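Long-range contacts in cytidine deaminase (Burkholderia pseudomallei, PDB 3DMO), which probably scavenges cytidine and 2'-deoxycytidine by zinc-dependent hydrolytic deamination to uridine and 2'-deoxyuridine: residues Tyr75-Phe80 with Ile104-Pro109; Ala98-Met103 with Gly128-Asp133; Leu111-Thr116 with Arg123-Gly128. One frame throughout, in Å; residues are numbered along the deposited sequence.

Contact 1 (Tyr75-Phe80 with Ile104-Pro109); sequences YRPGEF and IELGKP
The ring of P77 lies across the last turn of helix 97-107, its CG 4.0 Å from CD2 of L106 and its CB facing the carbonyl of E105. P77 and G78 are the two central residues of a type II beta turn, R76 to E79, in the loop that leads into strand 80-87, so the contact seats a turn against the C-terminal end of a helix in the cytidine deaminase alpha/beta fold. At such a helix end the carbonyls lack helical partners further along the chain, and the turn supplies one: G78 N donates to L106 O over 2.9 Å, with the N-H pointing well at the oxygen (157°) but tilted 29° from the carbonyl plane. The same oxygen receives a CA-H...O contact from P77 CA at 3.1 Å, and the ring of F80 brings its edge to it in plane, CD1 lying 3.5 Å from L106 O. K108 leaves the helix with positive phi; its CG, anti to its own carbonyl carbon (chi1 -49°), lies against CA of G78, and the bend at chi2 lays CE beside P77 CB. Within the turn, R76 holds E79 side-on: NE and NH2 reach one carboxylate oxygen each, while the backbone N of R76 also donates to OE1. E105 turns its carboxylate to Y26, Y29 and the backbone of A54 of the second subunit; in the same chain, F80 packs on L67 of helix 62-72. A water links the two segments, donating to F80 O at 2.7 Å and to G107 O at 2.8 Å.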
loop_
_atom_site.group_PDB
_atom_site.type_symbol
_atom_site.label_atom_id
_atom_site.label_comp_id
_atom_site.label_asym_id
_atom_site.label_seq_id
_atom_site.Cartn_x
_atom_site.Cartn_y
_atom_site.Cartn_z
ATOM N N TYR A 75 0.679 7.288 21.473
ATOM C CA TYR A 75 -0.529 6.527 21.763
ATOM C C TYR A 75 -0.346 5.162 21.146
ATOM O O TYR A 75 0.324 5.030 20.117
ATOM C CB TYR A 75 -1.791 7.248 21.279
ATOM C CG TYR A 75 -2.054 8.469 22.118
ATOM C CD1 TYR A 75 -2.808 8.373 23.280
ATOM C CD2 TYR A 75 -1.496 9.693 21.780
ATOM C CE1 TYR A 75 -3.020 9.485 24.085
ATOM C CE2 TYR A 75 -1.704 10.817 22.571
ATOM C CZ TYR A 75 -2.465 10.694 23.721
ATOM O OH TYR A 75 -2.681 11.791 24.513
ATOM N N ARG A 76 -0.906 4.154 21.798
ATOM C CA ARG A 76 -0.656 2.763 21.442
ATOM C C ARG A 76 -1.970 2.072 21.093
ATOM O O ARG A 76 -3.044 2.587 21.400
ATOM C CB ARG A 76 0.055 2.085 22.612
ATOM C CG ARG A 76 1.474 2.618 22.810
ATOM C CD ARG A 76 1.910 2.520 24.255
ATOM N NE ARG A 76 1.126 3.420 25.104
ATOM C CZ ARG A 76 1.399 3.684 26.380
ATOM N NH1 ARG A 76 2.459 3.135 26.969
ATOM N NH2 ARG A 76 0.615 4.516 27.066
ATOM N N PRO A 77 -1.907 0.912 20.420
ATOM C CA PRO A 77 -3.166 0.225 20.131
ATOM C C PRO A 77 -4.085 0.094 21.340
ATOM O O PRO A 77 -3.639 -0.290 22.440
ATOM C CB PRO A 77 -2.708 -1.151 19.660
ATOM C CG PRO A 77 -1.380 -0.878 19.010
ATOM C CD PRO A 77 -0.744 0.204 19.850
ATOM N N GLY A 78 -5.354 0.427 21.137
ATOM C CA GLY A 78 -6.355 0.333 22.193
ATOM C C GLY A 78 -6.547 1.607 22.994
ATOM O O GLY A 78 -7.405 1.654 23.879
ATOM N N GLU A 79 -5.764 2.640 22.693
ATOM C CA GLU A 79 -5.859 3.909 23.433
ATOM C C GLU A 79 -6.768 4.947 22.788
ATOM O O GLU A 79 -6.688 6.132 23.126
ATOM C CB GLU A 79 -4.476 4.511 23.664
ATOM C CG GLU A 79 -3.639 3.725 24.639
ATOM C CD GLU A 79 -2.501 4.534 25.194
ATOM O OE1 GLU A 79 -1.516 4.780 24.464
ATOM O OE2 GLU A 79 -2.586 4.911 26.374
ATOM N N PHE A 80 -7.631 4.502 21.874
ATOM C CA PHE A 80 -8.539 5.406 21.158
ATOM C C PHE A 80 -10.001 5.177 21.525
ATOM O O PHE A 80 -10.462 4.036 21.606
ATOM C CB PHE A 80 -8.298 5.321 19.648
ATOM C CG PHE A 80 -6.847 5.411 19.290
ATOM C CD1 PHE A 80 -6.151 4.279 18.879
ATOM C CD2 PHE A 80 -6.160 6.611 19.447
ATOM C CE1 PHE A 80 -4.789 4.356 18.586
ATOM C CE2 PHE A 80 -4.799 6.700 19.156
ATOM C CZ PHE A 80 -4.115 5.564 18.723
ATOM N N ILE A 104 -8.849 -1.650 12.864
ATOM C CA ILE A 104 -9.102 -2.781 13.750
ATOM C C ILE A 104 -7.862 -3.147 14.576
ATOM O O ILE A 104 -7.984 -3.465 15.757
ATOM C CB ILE A 104 -9.764 -3.999 13.030
ATOM C CG1 ILE A 104 -10.754 -4.680 13.999
ATOM C CG2 ILE A 104 -8.719 -4.969 12.453
ATOM C CD1 ILE A 104 -11.657 -5.704 13.370
ATOM N N GLU A 105 -6.680 -3.069 13.964
ATOM C CA GLU A 105 -5.430 -3.348 14.673
ATOM C C GLU A 105 -5.088 -2.273 15.712
ATOM O O GLU A 105 -4.768 -2.596 16.863
ATOM C CB GLU A 105 -4.285 -3.550 13.689
ATOM C CG GLU A 105 -2.936 -3.666 14.363
ATOM C CD GLU A 105 -2.085 -4.756 13.772
ATOM O OE1 GLU A 105 -2.496 -5.353 12.754
ATOM O OE2 GLU A 105 -1.011 -5.014 14.344
ATOM N N LEU A 106 -5.179 -1.006 15.321
ATOM C CA LEU A 106 -4.809 0.090 16.202
ATOM C C LEU A 106 -5.911 0.504 17.190
ATOM O O LEU A 106 -5.615 0.891 18.317
ATOM C CB LEU A 106 -4.321 1.285 15.381
ATOM C CG LEU A 106 -3.079 1.037 14.507
ATOM C CD1 LEU A 106 -2.697 2.314 13.757
ATOM C CD2 LEU A 106 -1.908 0.541 15.354
ATOM N N GLY A 107 -7.170 0.388 16.782
ATOM C CA GLY A 107 -8.287 0.810 17.629
ATOM C C GLY A 107 -8.988 -0.325 18.354
ATOM O O GLY A 107 -9.725 -0.077 19.312
ATOM N N LYS A 108 -8.745 -1.558 17.902
ATOM C CA LYS A 108 -9.431 -2.782 18.361
ATOM C C LYS A 108 -10.879 -2.836 17.832
ATOM O O LYS A 108 -11.447 -1.801 17.466
ATOM C CB LYS A 108 -9.389 -2.948 19.896
ATOM C CG LYS A 108 -8.015 -2.779 20.542
ATOM C CD LYS A 108 -7.031 -3.816 20.039
ATOM C CE LYS A 108 -5.611 -3.446 20.424
ATOM N NZ LYS A 108 -5.099 -4.241 21.573
ATOM N N PRO A 109 -11.478 -4.041 17.762
ATOM C CA PRO A 109 -12.859 -4.185 17.262
ATOM C C PRO A 109 -13.893 -3.230 17.869
ATOM O O PRO A 109 -14.838 -2.838 17.185
ATOM C CB PRO A 109 -13.201 -5.635 17.611
ATOM C CG PRO A 109 -11.891 -6.322 17.518
ATOM C CD PRO A 109 -10.893 -5.354 18.093
HETATM O O HOH W 1 -8.771 2.032 20.798
#

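Contact 2 (Ala98-Met103 with Gly128-Asp133); sequences ACRQVM and GDLLPD. With ZN (zinc ion), chain E.
Helix 97-107 packs on L130 and L131, at the end of the short helix 127-130, just past the point where its C99 binds the zinc through SG at 2.4 Å; C61, C96 and a water complete that site. R100 follows. Its chain, extended from CG to NE, runs at about a right angle over L130, with CD 3.8 Å from L130 CB. That reach lets NH1 donate to L130 O at 2.7 Å, in the carbonyl plane and on a lone pair, while CD2 of L130 sits over the centre of one guanidinium face. The group is further bound by P95 O and by the carbonyls of P132 and D133 of the third subunit. Next, Q101 bends at chi2 (65°) and sets OE1 3.6 Å from L131 CD2, a methyl that also touches the backbone O of R100. The amide's main partner is elsewhere: OE1 accepts from G97 N of the third subunit. Last comes M103, whose CE meets L130 CD1 at 4.1 Å. Four carbonyl oxygens, two of them from another subunit, thus surround the buried guanidinium of R100; their dipoles probably stabilise its charged form and tie the zinc-bearing helix to the subunit interface.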
loop_
_atom_site.group_PDB
_atom_site.type_symbol
_atom_site.label_atom_id
_atom_site.label_comp_id
_atom_site.label_asym_id
_atom_site.label_seq_id
_atom_site.Cartn_x
_atom_site.Cartn_y
_atom_site.Cartn_z
ATOM N N ALA A 98 -8.548 -1.059 3.452
ATOM C CA ALA A 98 -7.227 -0.813 4.043
ATOM C C ALA A 98 -7.350 -0.055 5.372
ATOM O O ALA A 98 -6.758 -0.452 6.385
ATOM C CB ALA A 98 -6.336 -0.059 3.074
ATOM N N CYS A 99 -8.125 1.032 5.370
ATOM C CA CYS A 99 -8.394 1.777 6.604
ATOM C C CYS A 99 -9.063 0.952 7.694
ATOM O O CYS A 99 -8.736 1.107 8.869
ATOM C CB CYS A 99 -9.222 3.035 6.332
ATOM S SG CYS A 99 -8.264 4.353 5.577
ATOM N N ARG A 100 -9.999 0.086 7.297
ATOM C CA ARG A 100 -10.667 -0.828 8.230
ATOM C C ARG A 100 -9.683 -1.792 8.894
ATOM O O ARG A 100 -9.793 -2.061 10.088
ATOM C CB ARG A 100 -11.800 -1.591 7.538
ATOM C CG ARG A 100 -12.936 -0.697 7.068
ATOM C CD ARG A 100 -14.031 -1.505 6.385
ATOM N NE ARG A 100 -14.937 -0.654 5.617
ATOM C CZ ARG A 100 -16.187 -0.966 5.268
ATOM N NH1 ARG A 100 -16.733 -2.135 5.610
ATOM N NH2 ARG A 100 -16.889 -0.103 4.547
ATOM N N GLN A 101 -8.711 -2.286 8.125
ATOM C CA GLN A 101 -7.698 -3.205 8.649
ATOM C C GLN A 101 -6.782 -2.515 9.666
ATOM O O GLN A 101 -6.442 -3.087 10.714
ATOM C CB GLN A 101 -6.877 -3.812 7.505
ATOM C CG GLN A 101 -5.959 -4.976 7.912
ATOM C CD GLN A 101 -6.739 -6.188 8.383
ATOM O OE1 GLN A 101 -7.588 -6.717 7.663
ATOM N NE2 GLN A 101 -6.453 -6.635 9.602
ATOM N N VAL A 102 -6.418 -1.266 9.371
ATOM C CA VAL A 102 -5.584 -0.464 10.275
ATOM C C VAL A 102 -6.386 -0.025 11.514
ATOM O O VAL A 102 -5.889 -0.107 12.639
ATOM C CB VAL A 102 -4.963 0.741 9.546
ATOM C CG1 VAL A 102 -4.253 1.677 10.522
ATOM C CG2 VAL A 102 -3.995 0.259 8.466
ATOM N N MET A 103 -7.632 0.394 11.313
ATOM C CA MET A 103 -8.510 0.727 12.432
ATOM C C MET A 103 -8.711 -0.434 13.390
ATOM O O MET A 103 -8.731 -0.232 14.602
ATOM C CB MET A 103 -9.869 1.240 11.954
ATOM C CG MET A 103 -9.819 2.645 11.407
ATOM S SD MET A 103 -11.476 3.298 11.138
ATOM C CE MET A 103 -12.042 2.277 9.794
ATOM N N GLY A 128 -14.966 -3.378 14.385
ATOM C CA GLY A 128 -15.314 -4.787 14.221
ATOM C C GLY A 128 -16.487 -5.012 13.277
ATOM O O GLY A 128 -16.467 -5.938 12.468
ATOM N N ASP A 129 -17.518 -4.176 13.379
ATOM C CA ASP A 129 -18.682 -4.286 12.483
ATOM C C ASP A 129 -18.322 -3.990 11.027
ATOM O O ASP A 129 -18.882 -4.596 10.113
ATOM C CB ASP A 129 -19.815 -3.360 12.923
ATOM C CG ASP A 129 -20.460 -3.801 14.229
ATOM O OD1 ASP A 129 -20.505 -5.016 14.512
ATOM O OD2 ASP A 129 -20.921 -2.926 14.983
ATOM N N LEU A 130 -17.385 -3.063 10.824
ATOM C CA LEU A 130 -16.925 -2.688 9.484
ATOM C C LEU A 130 -16.086 -3.784 8.830
ATOM O O LEU A 130 -15.985 -3.854 7.597
ATOM C CB LEU A 130 -16.137 -1.375 9.536
ATOM C CG LEU A 130 -16.933 -0.087 9.730
ATOM C CD1 LEU A 130 -15.977 1.039 10.036
ATOM C CD2 LEU A 130 -17.776 0.237 8.502
ATOM N N LEU A 131 -15.493 -4.640 9.659
ATOM C CA LEU A 131 -14.590 -5.679 9.172
ATOM C C LEU A 131 -14.863 -7.003 9.883
ATOM O O LEU A 131 -14.123 -7.381 10.806
ATOM C CB LEU A 131 -13.126 -5.237 9.335
ATOM C CG LEU A 131 -12.052 -5.934 8.489
ATOM C CD1 LEU A 131 -12.246 -5.690 6.992
ATOM C CD2 LEU A 131 -10.682 -5.452 8.930
ATOM N N PRO A 132 -15.939 -7.705 9.468
ATOM C CA PRO A 132 -16.327 -8.946 10.151
ATOM C C PRO A 132 -15.308 -10.065 9.943
ATOM O O PRO A 132 -14.749 -10.210 8.848
ATOM C CB PRO A 132 -17.678 -9.300 9.520
ATOM C CG PRO A 132 -17.700 -8.599 8.195
ATOM C CD PRO A 132 -16.853 -7.365 8.353
ATOM N N ASP A 133 -15.058 -10.826 11.009
ATOM C CA ASP A 133 -14.064 -11.883 10.993
ATOM C C ASP A 133 -12.752 -11.378 10.393
ATOM O O ASP A 133 -12.275 -11.903 9.382
ATOM C CB ASP A 133 -14.582 -13.106 10.233
ATOM C CG ASP A 133 -13.634 -14.294 10.332
ATOM O OD1 ASP A 133 -12.846 -14.358 11.315
ATOM O OD2 ASP A 133 -13.670 -15.161 9.427
HETATM ZN ZN ZN E . -9.082 4.380 3.347
HETATM O O HOH W 2 -10.999 5.319 3.489
#

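Contact 3 (Leu111-Thr116 with Arg123-Gly128); sequences LEVVLT and RVTSAG
L115 and R123 lie side by side and point the same way, with CD1 of the leucine over one face of the guanidinium, 3.8 Å from NH2. They form a hydrogen-bonded pair in the antiparallel beta hairpin of strands 112-116 and 122-126, at one border of the central sheet within the chain. R123 starts with CG between its backbone N and carbonyl carbon (chi1 72°), then runs extended to NE, which keeps the guanidinium alongside L115. On the same face, T125 sends CG2 to within 4.0 Å of CD1 of L115, and V113 CG2 lies 3.7 Å from A127 N. The opposite face bears E112 and V124, whose side chains cross at a slant: V124 CG1 is 3.9 Å from both CG and OE2 of the glutamate. E112 OE1 is bound by H6, and helix 11-22 packs over E112 and V114. Paired backbone bonds clamp V113 to T125 and L115 to R123, close to straight in the first pair (170° and 172°). S126 is the N-cap of helix 127-130, its OG accepting from D129 N. Beyond the last bridge, one more backbone bond ties the start of that helix to the strand's approach: A127 N donates to L111 O at 3.1 Å, and S126 CA makes a CA-H...O contact with the same oxygen at 3.2 Å.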
loop_
_atom_site.group_PDB
_atom_site.type_symbol
_atom_site.label_atom_id
_atom_site.label_comp_id
_atom_site.label_asym_id
_atom_site.label_seq_id
_atom_site.Cartn_x
_atom_site.Cartn_y
_atom_site.Cartn_z
ATOM N N LEU A 111 -13.543 -0.085 18.781
ATOM C CA LEU A 111 -13.404 1.345 18.481
ATOM C C LEU A 111 -14.698 1.891 17.871
ATOM O O LEU A 111 -15.216 1.320 16.919
ATOM C CB LEU A 111 -12.231 1.614 17.528
ATOM C CG LEU A 111 -12.068 3.062 17.050
ATOM C CD1 LEU A 111 -11.503 3.939 18.138
ATOM C CD2 LEU A 111 -11.211 3.148 15.787
ATOM N N GLU A 112 -15.201 2.991 18.429
ATOM C CA GLU A 112 -16.403 3.646 17.914
ATOM C C GLU A 112 -16.042 4.442 16.668
ATOM O O GLU A 112 -15.087 5.216 16.679
ATOM C CB GLU A 112 -17.018 4.562 18.978
ATOM C CG GLU A 112 -18.282 5.282 18.530
ATOM C CD GLU A 112 -18.867 6.182 19.611
ATOM O OE1 GLU A 112 -18.178 7.128 20.044
ATOM O OE2 GLU A 112 -20.028 5.953 20.016
ATOM N N VAL A 113 -16.804 4.234 15.596
ATOM C CA VAL A 113 -16.540 4.873 14.315
ATOM C C VAL A 113 -17.777 5.690 13.919
ATOM O O VAL A 113 -18.865 5.139 13.751
ATOM C CB VAL A 113 -16.194 3.815 13.227
ATOM C CG1 VAL A 113 -15.955 4.483 11.885
ATOM C CG2 VAL A 113 -14.970 2.987 13.641
ATOM N N VAL A 114 -17.605 7.006 13.817
ATOM C CA VAL A 114 -18.682 7.933 13.472
ATOM C C VAL A 114 -18.497 8.370 12.014
ATOM O O VAL A 114 -17.544 9.087 11.695
ATOM C CB VAL A 114 -18.671 9.200 14.394
ATOM C CG1 VAL A 114 -19.819 10.144 14.039
ATOM C CG2 VAL A 114 -18.710 8.811 15.881
ATOM N N LEU A 115 -19.395 7.923 11.139
ATOM C CA LEU A 115 -19.283 8.206 9.704
ATOM C C LEU A 115 -20.288 9.267 9.303
ATOM O O LEU A 115 -21.449 9.203 9.698
ATOM C CB LEU A 115 -19.518 6.934 8.888
ATOM C CG LEU A 115 -18.593 5.778 9.239
ATOM C CD1 LEU A 115 -19.061 4.522 8.517
ATOM C CD2 LEU A 115 -17.131 6.144 8.919
ATOM N N THR A 116 -19.843 10.233 8.511
ATOM C CA THR A 116 -20.722 11.323 8.103
ATOM C C THR A 116 -20.366 11.880 6.719
ATOM O O THR A 116 -19.415 11.430 6.082
ATOM C CB THR A 116 -20.783 12.435 9.198
ATOM O OG1 THR A 116 -21.875 13.325 8.925
ATOM C CG2 THR A 116 -19.483 13.223 9.300
ATOM N N ARG A 123 -23.927 7.888 10.513
ATOM C CA ARG A 123 -24.135 6.589 11.136
ATOM C C ARG A 123 -22.982 6.230 12.057
ATOM O O ARG A 123 -21.825 6.603 11.815
ATOM C CB ARG A 123 -24.426 5.474 10.124
ATOM C CG ARG A 123 -23.261 5.016 9.289
ATOM C CD ARG A 123 -23.722 3.894 8.375
ATOM N NE ARG A 123 -22.609 3.176 7.750
ATOM C CZ ARG A 123 -22.104 2.032 8.201
ATOM N NH1 ARG A 123 -22.594 1.462 9.296
ATOM N NH2 ARG A 123 -21.102 1.448 7.555
ATOM N N VAL A 124 -23.321 5.532 13.131
ATOM C CA VAL A 124 -22.347 5.140 14.133
ATOM C C VAL A 124 -22.172 3.632 14.069
ATOM O O VAL A 124 -23.139 2.863 14.055
ATOM C CB VAL A 124 -22.734 5.624 15.557
ATOM C CG1 VAL A 124 -21.660 5.222 16.580
ATOM C CG2 VAL A 124 -22.927 7.138 15.572
ATOM N N THR A 125 -20.920 3.218 13.996
ATOM C CA THR A 125 -20.615 1.807 13.906
ATOM C C THR A 125 -19.345 1.525 14.724
ATOM O O THR A 125 -18.942 2.353 15.533
ATOM C CB THR A 125 -20.542 1.347 12.419
ATOM O OG1 THR A 125 -20.323 -0.067 12.353
ATOM C CG2 THR A 125 -19.456 2.102 11.630
ATOM N N SER A 126 -18.753 0.351 14.536
ATOM C CA SER A 126 -17.509 -0.018 15.219
ATOM C C SER A 126 -16.518 -0.584 14.202
ATOM O O SER A 126 -16.916 -0.985 13.100
ATOM C CB SER A 126 -17.780 -1.045 16.327
ATOM O OG SER A 126 -18.104 -2.322 15.790
ATOM N N ALA A 127 -15.234 -0.615 14.559
ATOM C CA ALA A 127 -14.219 -1.176 13.657
ATOM C C ALA A 127 -14.506 -2.651 13.366
ATOM O O ALA A 127 -14.339 -3.115 12.230
ATOM C CB ALA A 127 -12.825 -0.996 14.232
ATOM N N GLY A 128 -14.966 -3.378 14.385
ATOM C CA GLY A 128 -15.314 -4.787 14.221
ATOM C C GLY A 128 -16.487 -5.012 13.277
ATOM O O GLY A 128 -16.467 -5.938 12.468
#

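In the fold
Helix 97-107 joins contacts 1 and 2, whose centres are about 12 Å apart and whose segments alternate along the chain: its zinc-binding half serves contact 2, its C-terminal end contact 1. The hairpin of contact 3 follows, centred about 10 Å from contact 2 and 14 Å from contact 1. It opens after contact 1 has closed and falls between the two segments of contact 2, sharing G128 with it. L130 of contact 2 covers V113, R123 and T125 of the hairpin, while G128 N and P109 O probably hydrogen-bond. Turn, hairpin and short helix thus all pack on or next to the zinc-bearing helix; contacts 1 and 2 also meet the second subunit, and contact 2 the third as well.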